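Local coordinates for UPF0255 protein frsA (Vibrio vulnificus, PDB 4I4C), which probably hydrolyses carboxylic esters as a member of the alpha/beta-hydrolase clan, its exact biological role remaining uncertain, at residues 165-170 with 187-192; 178-183 with 248-253; 127-132 with 205-210; 385-390 with 402-407. All coordinates share one frame; numbering follows the deposited sequence.

Contact 1: residues 165-170 with 187-192; sequences KYIIKQ and TNTDKP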
loop_
_atom_site.group_PDB
_atom_site.type_symbol
_atom_site.label_atom_id
_atom_site.label_comp_id
_atom_site.label_asym_id
_atom_site.label_seq_id
_atom_site.Cartn_x
_atom_site.Cartn_y
_atom_site.Cartn_z
ATOM N N LYS A 165 -16.215 17.610 -4.532
ATOM C CA LYS A 165 -16.635 18.665 -3.622
ATOM C C LYS A 165 -15.664 18.748 -2.436
ATOM O O LYS A 165 -15.625 19.750 -1.728
ATOM C CB LYS A 165 -18.061 18.396 -3.132
ATOM C CG LYS A 165 -18.149 17.332 -2.048
ATOM C CD LYS A 165 -19.559 16.764 -1.891
ATOM C CE LYS A 165 -19.797 16.318 -0.449
ATOM N NZ LYS A 165 -20.922 15.353 -0.308
ATOM N N TYR A 166 -14.875 17.697 -2.222
ATOM C CA TYR A 166 -13.869 17.716 -1.161
ATOM C C TYR A 166 -12.588 18.366 -1.655
ATOM O O TYR A 166 -12.384 18.543 -2.848
ATOM C CB TYR A 166 -13.553 16.309 -0.661
ATOM C CG TYR A 166 -14.710 15.581 -0.024
ATOM C CD1 TYR A 166 -14.962 15.696 1.338
ATOM C CD2 TYR A 166 -15.537 14.758 -0.775
ATOM C CE1 TYR A 166 -16.016 15.024 1.933
ATOM C CE2 TYR A 166 -16.596 14.083 -0.188
ATOM C CZ TYR A 166 -16.831 14.223 1.168
ATOM O OH TYR A 166 -17.875 13.559 1.765
ATOM N N ILE A 167 -11.699 18.698 -0.734
ATOM C CA ILE A 167 -10.515 19.440 -1.114
ATOM C C ILE A 167 -9.263 18.580 -1.040
ATOM O O ILE A 167 -8.905 18.085 0.031
ATOM C CB ILE A 167 -10.352 20.690 -0.234
ATOM C CG1 ILE A 167 -11.603 21.571 -0.342
ATOM C CG2 ILE A 167 -9.097 21.445 -0.616
ATOM C CD1 ILE A 167 -11.427 22.949 0.240
ATOM N N ILE A 168 -8.596 18.398 -2.175
ATOM C CA ILE A 168 -7.371 17.593 -2.191
ATOM C C ILE A 168 -6.198 18.393 -2.726
ATOM O O ILE A 168 -6.203 18.830 -3.872
ATOM C CB ILE A 168 -7.508 16.293 -3.015
ATOM C CG1 ILE A 168 -8.711 15.467 -2.553
ATOM C CG2 ILE A 168 -6.228 15.460 -2.907
ATOM C CD1 ILE A 168 -10.016 15.835 -3.204
ATOM N N LYS A 169 -5.190 18.584 -1.885
ATOM C CA LYS A 169 -3.999 19.322 -2.288
ATOM C C LYS A 169 -2.789 18.402 -2.394
ATOM O O LYS A 169 -2.535 17.583 -1.512
ATOM C CB LYS A 169 -3.698 20.436 -1.289
ATOM C CG LYS A 169 -4.809 21.453 -1.118
ATOM C CD LYS A 169 -4.489 22.380 0.051
ATOM C CE LYS A 169 -5.643 23.316 0.379
ATOM N NZ LYS A 169 -5.747 24.470 -0.563
ATOM N N GLN A 170 -2.039 18.538 -3.477
ATOM C CA GLN A 170 -0.789 17.812 -3.604
ATOM C C GLN A 170 0.352 18.667 -3.030
ATOM O O GLN A 170 0.627 19.755 -3.526
ATOM C CB GLN A 170 -0.535 17.443 -5.065
ATOM C CG GLN A 170 0.615 16.461 -5.281
ATOM C CD GLN A 170 0.901 16.202 -6.759
ATOM O OE1 GLN A 170 1.383 17.084 -7.469
ATOM N NE2 GLN A 170 0.604 14.988 -7.222
ATOM N N THR A 187 -12.106 17.916 4.177
ATOM C CA THR A 187 -13.551 18.047 3.979
ATOM C C THR A 187 -13.897 19.478 3.589
ATOM O O THR A 187 -14.816 19.731 2.794
ATOM C CB THR A 187 -14.336 17.678 5.237
ATOM O OG1 THR A 187 -13.862 18.470 6.330
ATOM C CG2 THR A 187 -14.144 16.210 5.572
ATOM N N ASN A 188 -13.140 20.407 4.164
ATOM C CA ASN A 188 -13.263 21.828 3.889
ATOM C C ASN A 188 -12.054 22.530 4.481
ATOM O O ASN A 188 -11.181 21.887 5.076
ATOM C CB ASN A 188 -14.556 22.404 4.482
ATOM C CG ASN A 188 -14.680 22.162 5.966
ATOM O OD1 ASN A 188 -13.900 22.687 6.759
ATOM N ND2 ASN A 188 -15.678 21.375 6.359
ATOM N N THR A 189 -11.999 23.845 4.321
ATOM C CA THR A 189 -10.949 24.620 4.969
ATOM C C THR A 189 -11.535 25.661 5.919
ATOM O O THR A 189 -10.910 26.686 6.177
ATOM C CB THR A 189 -10.034 25.303 3.941
ATOM O OG1 THR A 189 -10.833 26.068 3.027
ATOM C CG2 THR A 189 -9.231 24.257 3.171
ATOM N N ASP A 190 -12.727 25.380 6.440
ATOM C CA ASP A 190 -13.430 26.292 7.347
ATOM C C ASP A 190 -12.622 26.567 8.619
ATOM O O ASP A 190 -12.533 27.704 9.080
ATOM C CB ASP A 190 -14.819 25.740 7.718
ATOM C CG ASP A 190 -15.794 25.730 6.539
ATOM O OD1 ASP A 190 -15.507 26.377 5.504
ATOM O OD2 ASP A 190 -16.860 25.079 6.657
ATOM N N LYS A 191 -12.047 25.516 9.190
ATOM C CA LYS A 191 -11.179 25.658 10.346
ATOM C C LYS A 191 -10.086 24.612 10.214
ATOM O O LYS A 191 -10.226 23.681 9.430
ATOM C CB LYS A 191 -11.973 25.451 11.639
ATOM C CG LYS A 191 -12.463 24.035 11.844
ATOM C CD LYS A 191 -13.650 24.003 12.798
ATOM C CE LYS A 191 -13.940 22.595 13.292
ATOM N NZ LYS A 191 -12.854 22.098 14.187
ATOM N N PRO A 192 -8.977 24.778 10.946
ATOM C CA PRO A 192 -7.945 23.732 10.977
ATOM C C PRO A 192 -8.501 22.398 11.476
ATOM O O PRO A 192 -9.163 22.359 12.512
ATOM C CB PRO A 192 -6.900 24.289 11.957
ATOM C CG PRO A 192 -7.546 25.506 12.594
ATOM C CD PRO A 192 -8.530 26.012 11.608
#
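With CG anti to its own carbonyl carbon (chi1 -63°), Tyr166 swings its ring edge toward Thr187, while Ile167, its chain extended at chi2 -168°, carries CD1 out toward Thr189. The tyrosine comes in edge-on: Thr187 CA lies in the plane of the ring, 3.8 Å from Tyr166 CD1, so it is the rim of the phenol that meets backbone here. Ile167 works through its tip. Ile167 CD1 stands 3.9 Å from Thr189 CG2, the two side chains crossing at about a right angle, and 4.2 Å from Asn188 CA. No hydrogen bond passes between the segments; the loop keeps its own shape through an Asx turn, in which Asn188 OD1 accepts from Asp190 N at 3.0 Å and also bonds His193 NE2. Thr187 turns its CB away from the strand, and its OG1 is held by Asp221. This is a surface contact at the sheet's edge: strand 167-175 is one of the two outermost strands of the mixed sheet, its neighbour 178-186 runs antiparallel, with Ile167 bonded through the backbone to Leu186, and the loop 187-192 leads on to strand 193-199. Phe213 of helix 210-217 meets the Tyr166 ring edge-to-face.

Contact 2: residues 178-183 with 248-253; sequences GKITAH and HQAVLN
Ile180 points from strand 178-183 at the helix and splits its two branches between neighbouring residues there, one methyl for Val251 and the other for Ala250. The short branch does the tighter work: Ile180 CG2 sits 3.7 Å from Val251 CG2, the isoleucine and valine crossing obliquely. The long branch, extended past CG1 by a chi2 of 170°, reaches out to bring Ile180 CD1 within 4.0 Å of Ala250 CB. On Val251, chi1 of 171° sets CG1 opposite the backbone N and CG2 opposite the carbonyl carbon, and it is CG2 that faces the strand. The nearest alpha carbons, those of Ile180 and Val251, are 7.8 Å apart, a spacing bridged by these side chains. Helix 246-254 thus lies against one face of the mixed sheet, where Leu225 of strand 223-226 touches both Val251 and Ala182, and Phe175 touches Ala250. The opposite side of strand 178-183 carries Thr181, whose CB turns away from the helix. Every atom that meets across the contact is a methyl carbon, with no hydrogen bond between the segments, so shape and the exclusion of water, not directional bonding, hold helix and strand together.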
loop_
_atom_site.group_PDB
_atom_site.type_symbol
_atom_site.label_atom_id
_atom_site.label_comp_id
_atom_site.label_asym_id
_atom_site.label_seq_id
_atom_site.Cartn_x
_atom_site.Cartn_y
_atom_site.Cartn_z
ATOM N N GLY A 178 15.575 16.105 -2.781
ATOM C CA GLY A 178 14.380 15.803 -3.539
ATOM C C GLY A 178 13.203 16.410 -2.808
ATOM O O GLY A 178 13.387 17.134 -1.823
ATOM N N LYS A 179 11.998 16.129 -3.285
ATOM C CA LYS A 179 10.784 16.503 -2.560
ATOM C C LYS A 179 9.946 15.268 -2.268
ATOM O O LYS A 179 9.866 14.340 -3.082
ATOM C CB LYS A 179 9.938 17.500 -3.350
ATOM C CG LYS A 179 10.642 18.803 -3.681
ATOM C CD LYS A 179 9.775 19.665 -4.580
ATOM C CE LYS A 179 10.584 20.752 -5.267
ATOM N NZ LYS A 179 11.118 21.735 -4.297
ATOM N N ILE A 180 9.332 15.260 -1.095
ATOM C CA ILE A 180 8.345 14.249 -0.746
ATOM C C ILE A 180 7.002 14.710 -1.288
ATOM O O ILE A 180 6.581 15.825 -1.002
ATOM C CB ILE A 180 8.236 14.112 0.774
ATOM C CG1 ILE A 180 9.506 13.463 1.334
ATOM C CG2 ILE A 180 6.982 13.329 1.149
ATOM C CD1 ILE A 180 9.591 13.515 2.867
ATOM N N THR A 181 6.347 13.876 -2.095
ATOM C CA THR A 181 5.023 14.210 -2.615
ATOM C C THR A 181 3.925 13.564 -1.779
ATOM O O THR A 181 3.867 12.337 -1.655
ATOM C CB THR A 181 4.831 13.749 -4.060
ATOM O OG1 THR A 181 5.835 14.341 -4.895
ATOM C CG2 THR A 181 3.455 14.167 -4.560
ATOM N N ALA A 182 3.045 14.389 -1.224
ATOM C CA ALA A 182 1.965 13.881 -0.384
ATOM C C ALA A 182 0.612 14.460 -0.802
ATOM O O ALA A 182 0.541 15.542 -1.384
ATOM C CB ALA A 182 2.262 14.173 1.104
ATOM N N HIS A 183 -0.464 13.744 -0.508
ATOM C CA HIS A 183 -1.792 14.237 -0.856
ATOM C C HIS A 183 -2.634 14.521 0.390
ATOM O O HIS A 183 -2.959 13.617 1.150
ATOM C CB HIS A 183 -2.522 13.253 -1.773
ATOM C CG HIS A 183 -1.933 13.149 -3.144
ATOM N ND1 HIS A 183 -0.765 12.465 -3.408
ATOM C CD2 HIS A 183 -2.348 13.649 -4.336
ATOM C CE1 HIS A 183 -0.491 12.541 -4.698
ATOM N NE2 HIS A 183 -1.439 13.257 -5.282
ATOM N N HIS A 248 8.096 10.224 6.702
ATOM C CA HIS A 248 6.957 10.568 7.550
ATOM C C HIS A 248 7.299 11.584 8.643
ATOM O O HIS A 248 6.470 12.434 9.007
ATOM C CB HIS A 248 6.357 9.303 8.151
ATOM C CG HIS A 248 5.829 8.354 7.122
ATOM N ND1 HIS A 248 6.606 7.372 6.552
ATOM C CD2 HIS A 248 4.612 8.264 6.539
ATOM C CE1 HIS A 248 5.882 6.703 5.670
ATOM N NE2 HIS A 248 4.668 7.220 5.647
ATOM N N GLN A 249 8.522 11.497 9.161
ATOM C CA GLN A 249 8.975 12.412 10.198
ATOM C C GLN A 249 9.069 13.810 9.614
ATOM O O GLN A 249 8.681 14.796 10.253
ATOM C CB GLN A 249 10.332 11.972 10.730
ATOM C CG GLN A 249 10.921 12.920 11.740
ATOM C CD GLN A 249 11.656 12.188 12.820
ATOM O OE1 GLN A 249 12.472 11.304 12.541
ATOM N NE2 GLN A 249 11.357 12.527 14.071
ATOM N N ALA A 250 9.568 13.878 8.386
ATOM C CA ALA A 250 9.706 15.144 7.676
ATOM C C ALA A 250 8.337 15.700 7.327
ATOM O O ALA A 250 8.121 16.907 7.396
ATOM C CB ALA A 250 10.564 14.980 6.410
ATOM N N VAL A 251 7.414 14.826 6.943
ATOM C CA VAL A 251 6.055 15.263 6.651
ATOM C C VAL A 251 5.390 15.741 7.948
ATOM O O VAL A 251 4.658 16.733 7.953
ATOM C CB VAL A 251 5.205 14.153 5.987
ATOM C CG1 VAL A 251 3.755 14.574 5.915
ATOM C CG2 VAL A 251 5.717 13.834 4.575
ATOM N N LEU A 252 5.660 15.044 9.052
ATOM C CA LEU A 252 5.146 15.461 10.361
ATOM C C LEU A 252 5.684 16.842 10.743
ATOM O O LEU A 252 4.922 17.737 11.122
ATOM C CB LEU A 252 5.488 14.429 11.443
ATOM C CG LEU A 252 5.144 14.731 12.908
ATOM C CD1 LEU A 252 3.648 14.914 13.121
ATOM C CD2 LEU A 252 5.679 13.628 13.818
ATOM N N ASN A 253 6.996 17.021 10.616
ATOM C CA ASN A 253 7.615 18.301 10.944
ATOM C C ASN A 253 7.151 19.434 10.042
ATOM O O ASN A 253 7.237 20.603 10.414
ATOM C CB ASN A 253 9.140 18.192 10.906
ATOM C CG ASN A 253 9.682 17.287 11.990
ATOM O OD1 ASN A 253 9.021 17.048 13.005
ATOM N ND2 ASN A 253 10.890 16.775 11.781
#

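Contact 3: residues 127-132 with 205-210; sequences SASLCY and LQTDMW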
loop_
_atom_site.group_PDB
_atom_site.type_symbol
_atom_site.label_atom_id
_atom_site.label_comp_id
_atom_site.label_asym_id
_atom_site.label_seq_id
_atom_site.Cartn_x
_atom_site.Cartn_y
_atom_site.Cartn_z
ATOM N N SER A 127 -12.516 5.662 -9.272
ATOM C CA SER A 127 -12.589 4.269 -9.714
ATOM C C SER A 127 -11.559 3.951 -10.795
ATOM O O SER A 127 -10.953 2.876 -10.803
ATOM C CB SER A 127 -13.975 3.955 -10.257
ATOM O OG SER A 127 -14.919 3.988 -9.219
ATOM N N ALA A 128 -11.377 4.891 -11.713
ATOM C CA ALA A 128 -10.454 4.714 -12.832
ATOM C C ALA A 128 -9.016 4.642 -12.332
ATOM O O ALA A 128 -8.232 3.786 -12.768
ATOM C CB ALA A 128 -10.604 5.851 -13.817
ATOM N N SER A 129 -8.691 5.555 -11.410
ATOM C CA SER A 129 -7.387 5.625 -10.771
ATOM C C SER A 129 -7.026 4.297 -10.158
ATOM O O SER A 129 -5.902 3.823 -10.301
ATOM C CB SER A 129 -7.387 6.669 -9.655
ATOM O OG SER A 129 -6.067 6.846 -9.176
ATOM N N LEU A 130 -7.995 3.702 -9.473
ATOM C CA LEU A 130 -7.776 2.432 -8.791
ATOM C C LEU A 130 -7.527 1.316 -9.795
ATOM O O LEU A 130 -6.655 0.459 -9.583
ATOM C CB LEU A 130 -8.985 2.085 -7.933
ATOM C CG LEU A 130 -8.794 0.847 -7.070
ATOM C CD1 LEU A 130 -7.580 1.023 -6.179
ATOM C CD2 LEU A 130 -10.049 0.631 -6.254
ATOM N N CYS A 131 -8.290 1.325 -10.889
ATOM C CA CYS A 131 -8.105 0.301 -11.918
ATOM C C CYS A 131 -6.715 0.388 -12.529
ATOM O O CYS A 131 -6.081 -0.631 -12.759
ATOM C CB CYS A 131 -9.176 0.385 -12.999
ATOM S SG CYS A 131 -10.794 -0.048 -12.382
ATOM N N TYR A 132 -6.256 1.614 -12.780
ATOM C CA TYR A 132 -4.920 1.853 -13.302
ATOM C C TYR A 132 -3.815 1.413 -12.330
ATOM O O TYR A 132 -2.780 0.898 -12.758
ATOM C CB TYR A 132 -4.729 3.343 -13.622
ATOM C CG TYR A 132 -5.560 3.855 -14.765
ATOM C CD1 TYR A 132 -5.767 3.077 -15.907
ATOM C CD2 TYR A 132 -6.156 5.105 -14.705
ATOM C CE1 TYR A 132 -6.534 3.536 -16.953
ATOM C CE2 TYR A 132 -6.936 5.573 -15.757
ATOM C CZ TYR A 132 -7.115 4.783 -16.879
ATOM O OH TYR A 132 -7.879 5.233 -17.938
ATOM N N LEU A 205 -0.022 2.049 -3.957
ATOM C CA LEU A 205 0.325 3.439 -4.213
ATOM C C LEU A 205 -0.486 4.280 -3.232
ATOM O O LEU A 205 -1.548 3.849 -2.768
ATOM C CB LEU A 205 -0.023 3.836 -5.661
ATOM C CG LEU A 205 0.474 3.021 -6.860
ATOM C CD1 LEU A 205 -0.136 3.591 -8.136
ATOM C CD2 LEU A 205 1.996 2.983 -6.979
ATOM N N GLN A 206 -0.009 5.485 -2.931
ATOM C CA GLN A 206 -0.670 6.332 -1.937
ATOM C C GLN A 206 -2.076 6.762 -2.358
ATOM O O GLN A 206 -2.899 7.188 -1.534
ATOM C CB GLN A 206 0.199 7.548 -1.621
ATOM C CG GLN A 206 0.426 8.497 -2.780
ATOM C CD GLN A 206 1.101 9.761 -2.303
ATOM O OE1 GLN A 206 0.446 10.651 -1.786
ATOM N NE2 GLN A 206 2.420 9.832 -2.446
ATOM N N THR A 207 -2.345 6.626 -3.654
ATOM C CA THR A 207 -3.625 7.005 -4.225
ATOM C C THR A 207 -4.651 5.851 -4.144
ATOM O O THR A 207 -5.736 5.949 -4.701
ATOM C CB THR A 207 -3.446 7.521 -5.697
ATOM O OG1 THR A 207 -2.573 6.647 -6.407
ATOM C CG2 THR A 207 -2.827 8.922 -5.721
ATOM N N ASP A 208 -4.315 4.773 -3.437
ATOM C CA ASP A 208 -5.195 3.600 -3.370
ATOM C C ASP A 208 -6.125 3.613 -2.156
ATOM O O ASP A 208 -6.740 2.599 -1.852
ATOM C CB ASP A 208 -4.389 2.281 -3.345
ATOM C CG ASP A 208 -3.577 2.046 -4.612
ATOM O OD1 ASP A 208 -3.749 2.812 -5.580
ATOM O OD2 ASP A 208 -2.764 1.090 -4.633
ATOM N N MET A 209 -6.255 4.755 -1.481
ATOM C CA MET A 209 -6.982 4.794 -0.202
ATOM C C MET A 209 -8.051 5.876 -0.117
ATOM O O MET A 209 -8.410 6.312 0.983
ATOM C CB MET A 209 -5.986 4.964 0.954
ATOM C CG MET A 209 -5.041 3.781 1.101
ATOM S SD MET A 209 -3.630 4.098 2.177
ATOM C CE MET A 209 -2.742 5.366 1.256
ATOM N N TRP A 210 -8.536 6.315 -1.279
ATOM C CA TRP A 210 -9.598 7.303 -1.366
ATOM C C TRP A 210 -10.819 6.981 -0.498
ATOM O O TRP A 210 -11.376 7.868 0.132
ATOM C CB TRP A 210 -10.039 7.517 -2.823
ATOM C CG TRP A 210 -11.312 8.282 -2.893
ATOM C CD1 TRP A 210 -12.536 7.809 -3.256
ATOM C CD2 TRP A 210 -11.497 9.659 -2.549
ATOM N NE1 TRP A 210 -13.474 8.813 -3.176
ATOM C CE2 TRP A 210 -12.862 9.958 -2.741
ATOM C CE3 TRP A 210 -10.637 10.670 -2.109
ATOM C CZ2 TRP A 210 -13.389 11.222 -2.500
ATOM C CZ3 TRP A 210 -11.167 11.932 -1.867
ATOM C CH2 TRP A 210 -12.528 12.194 -2.063
HETATM O O HOH W 1 -4.306 4.788 -7.343
#
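Leu130 and Asp208 bring their alpha carbons to 6.1 Å, where a middle turn of helix 121-136 meets a tight turn closed by the bond from Asp208 N to Leu205 O. Between the two lies one water that gathers the polar side chains. It donates to Asp208 OD1 at 2.7 Å and, over a longer 3.3 Å, to Ser129 OG; Thr207 OG1 is also hydrogen-bonded to it, again at 2.7 Å. Direct touches are looser: Leu130, its CG swung opposite the backbone N (chi1 -174°), lays CD1 4.3 Å from Asp208 OD1, and Ser129 OG comes no closer than 4.4 Å to Thr207 CB. The turn has the angles of a type I beta turn, with Gln206 and Thr207 at its corners, and it leads straight into helix 210-217, for which Met209 holds the N-cap position. Asp208 folds back over this turn, and its OD2 takes the Leu205 N-H in an almost straight bond of 3.0 Å, met from above the carboxylate plane. The buried carboxylate is thereby gripped at both oxygens, since OD1 also bonds Ser133 OG one turn along the first helix. Ser129 has its stronger partner in Ala153 O of helix 144-163. Met209 lines a pocket occupied by a glycol ether, probably from the crystallisation liquor, and the side chain of Asp208 comes to about 5 Å from that molecule.

Contact 4: residues 385-390 with 402-407; sequences KAKKIS and LDLAIK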
loop_
_atom_site.group_PDB
_atom_site.type_symbol
_atom_site.label_atom_id
_atom_site.label_comp_id
_atom_site.label_asym_id
_atom_site.label_seq_id
_atom_site.Cartn_x
_atom_site.Cartn_y
_atom_site.Cartn_z
ATOM N N LYS A 385 -3.196 -1.561 22.521
ATOM C CA LYS A 385 -4.107 -2.690 22.391
ATOM C C LYS A 385 -3.863 -3.463 21.092
ATOM O O LYS A 385 -3.772 -2.876 20.001
ATOM C CB LYS A 385 -5.557 -2.199 22.441
ATOM C CG LYS A 385 -6.587 -3.321 22.406
ATOM C CD LYS A 385 -8.019 -2.797 22.343
ATOM C CE LYS A 385 -9.006 -3.949 22.135
ATOM N NZ LYS A 385 -10.124 -3.612 21.192
ATOM N N ALA A 386 -3.741 -4.781 21.213
ATOM C CA ALA A 386 -3.635 -5.639 20.044
ATOM C C ALA A 386 -4.946 -6.371 19.846
ATOM O O ALA A 386 -5.654 -6.642 20.812
ATOM C CB ALA A 386 -2.501 -6.632 20.194
ATOM N N LYS A 387 -5.268 -6.697 18.596
ATOM C CA LYS A 387 -6.460 -7.492 18.324
ATOM C C LYS A 387 -6.212 -8.534 17.224
ATOM O O LYS A 387 -5.548 -8.256 16.226
ATOM C CB LYS A 387 -7.633 -6.576 17.968
ATOM C CG LYS A 387 -8.881 -7.300 17.489
ATOM C CD LYS A 387 -9.478 -8.187 18.570
ATOM C CE LYS A 387 -10.737 -8.900 18.077
ATOM N NZ LYS A 387 -11.871 -7.955 17.832
ATOM N N LYS A 388 -6.704 -9.747 17.443
ATOM C CA LYS A 388 -6.744 -10.763 16.409
ATOM C C LYS A 388 -8.164 -10.780 15.864
ATOM O O LYS A 388 -9.100 -11.228 16.534
ATOM C CB LYS A 388 -6.350 -12.134 16.963
ATOM C CG LYS A 388 -6.808 -13.317 16.103
ATOM C CD LYS A 388 -5.903 -14.518 16.273
ATOM C CE LYS A 388 -5.686 -14.839 17.732
ATOM N NZ LYS A 388 -4.792 -16.012 17.870
ATOM N N ILE A 389 -8.326 -10.261 14.652
ATOM C CA ILE A 389 -9.653 -10.094 14.092
ATOM C C ILE A 389 -10.161 -11.418 13.542
ATOM O O ILE A 389 -9.645 -11.923 12.549
ATOM C CB ILE A 389 -9.663 -9.057 12.968
ATOM C CG1 ILE A 389 -8.977 -7.768 13.417
ATOM C CG2 ILE A 389 -11.091 -8.788 12.529
ATOM C CD1 ILE A 389 -9.924 -6.729 13.949
ATOM N N SER A 390 -11.167 -11.974 14.209
ATOM C CA SER A 390 -11.842 -13.175 13.747
ATOM C C SER A 390 -13.103 -12.773 13.015
ATOM O O SER A 390 -13.834 -11.892 13.468
ATOM C CB SER A 390 -12.208 -14.082 14.927
ATOM O OG SER A 390 -11.091 -14.834 15.366
ATOM N N LEU A 402 -11.455 -1.617 10.379
ATOM C CA LEU A 402 -11.579 -0.216 10.035
ATOM C C LEU A 402 -12.535 0.509 10.965
ATOM O O LEU A 402 -12.350 1.696 11.254
ATOM C CB LEU A 402 -12.062 -0.075 8.590
ATOM C CG LEU A 402 -11.319 1.018 7.840
ATOM C CD1 LEU A 402 -9.837 0.668 7.785
ATOM C CD2 LEU A 402 -11.896 1.203 6.447
ATOM N N ASP A 403 -13.572 -0.185 11.427
ATOM C CA ASP A 403 -14.485 0.413 12.405
ATOM C C ASP A 403 -13.779 0.695 13.744
ATOM O O ASP A 403 -13.986 1.746 14.360
ATOM C CB ASP A 403 -15.732 -0.460 12.614
ATOM C CG ASP A 403 -16.689 -0.426 11.415
ATOM O OD1 ASP A 403 -16.557 0.486 10.561
ATOM O OD2 ASP A 403 -17.576 -1.310 11.336
ATOM N N LEU A 404 -12.952 -0.253 14.177
ATOM C CA LEU A 404 -12.134 -0.126 15.386
ATOM C C LEU A 404 -11.101 0.993 15.265
ATOM O O LEU A 404 -10.755 1.666 16.252
ATOM C CB LEU A 404 -11.405 -1.444 15.643
ATOM C CG LEU A 404 -12.285 -2.585 16.155
ATOM C CD1 LEU A 404 -11.530 -3.891 16.093
ATOM C CD2 LEU A 404 -12.728 -2.305 17.580
ATOM N N ALA A 405 -10.607 1.165 14.041
ATOM C CA ALA A 405 -9.625 2.190 13.718
ATOM C C ALA A 405 -10.209 3.578 13.889
ATOM O O ALA A 405 -9.604 4.446 14.517
ATOM C CB ALA A 405 -9.149 2.017 12.285
ATOM N N ILE A 406 -11.377 3.797 13.300
ATOM C CA ILE A 406 -11.991 5.114 13.331
ATOM C C ILE A 406 -12.431 5.468 14.766
ATOM O O ILE A 406 -12.338 6.628 15.188
ATOM C CB ILE A 406 -13.126 5.243 12.274
ATOM C CG1 ILE A 406 -12.605 5.947 11.014
ATOM C CG2 ILE A 406 -14.297 6.032 12.812
ATOM C CD1 ILE A 406 -11.251 5.471 10.531
ATOM N N LYS A 407 -12.879 4.466 15.518
ATOM C CA LYS A 407 -13.237 4.679 16.928
ATOM C C LYS A 407 -12.031 5.114 17.758
ATOM O O LYS A 407 -12.133 6.001 18.616
ATOM C CB LYS A 407 -13.878 3.430 17.550
ATOM C CG LYS A 407 -15.391 3.386 17.402
ATOM C CD LYS A 407 -16.050 4.644 17.978
ATOM C CE LYS A 407 -15.727 4.828 19.461
ATOM N NZ LYS A 407 -16.551 5.897 20.099
#
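A helical bond of 3.1 Å from Ile406 N to Leu402 O spans Leu404, which meets Ile389 and Lys387 of the strand. Leu404 CD1 meets Ile389 CD1 at 3.9 Å, the two side chains reaching toward each other tip to tip. Ile389 gets there with a chi2 of -95°, well off a staggered value, whereas the leucine has an ordinary chi2 of 168°. Lys387 arrives differently: its chain bends at chi2 64°, runs straight for a bond and bends again at the end, leaving Lys387 NZ 4.4 Å from Leu404 CD1, its charged tip beside a methyl group. No hydrogen bond joins strand to helix, and the closest alpha carbons, of Lys387 and Leu404, stand 9.8 Å apart, a gap filled by side chains. In fold terms this is the last strand of the alpha/beta-hydrolase sheet followed by the C-terminal helix 394-413, which packs back against the sheet it has just left. Strand 385-389 is the outermost on this side and runs parallel to 358-363, with Ile389 bonded through the backbone to Ser362 and Glu364. From that neighbouring strand Leu359 and Met361 touch Leu404, and Met361 reaches Lys387 too. Another part of the same helical turn faces elsewhere: Leu402 lines the pocket of the bound glycol ether and packs on His216 of helix 210-217.

Overall arrangement
Contacts 1, 2 and 4 belong to one mixed sheet: contacts 1 and 4 sit at its two outermost strands, their centres about 27 Å apart, and contact 2 lies on the strand next to that of contact 1. Contacts 2 and 3 are buried, contact 4 is partly so, and contact 1 is at the surface. Contact 2 is purely apolar; contact 4 adds a lysine to its methyl packing, contact 1 sets an aromatic edge against loop backbone beside one methyl-methyl touch, and contact 3 is bridged by a water between buried polar side chains. Contacts 2 and 3 join directly, Gln206 probably bonding His183 and Thr181, while Trp210 of contact 3 packs on Tyr166 and Ile168 of contact 1.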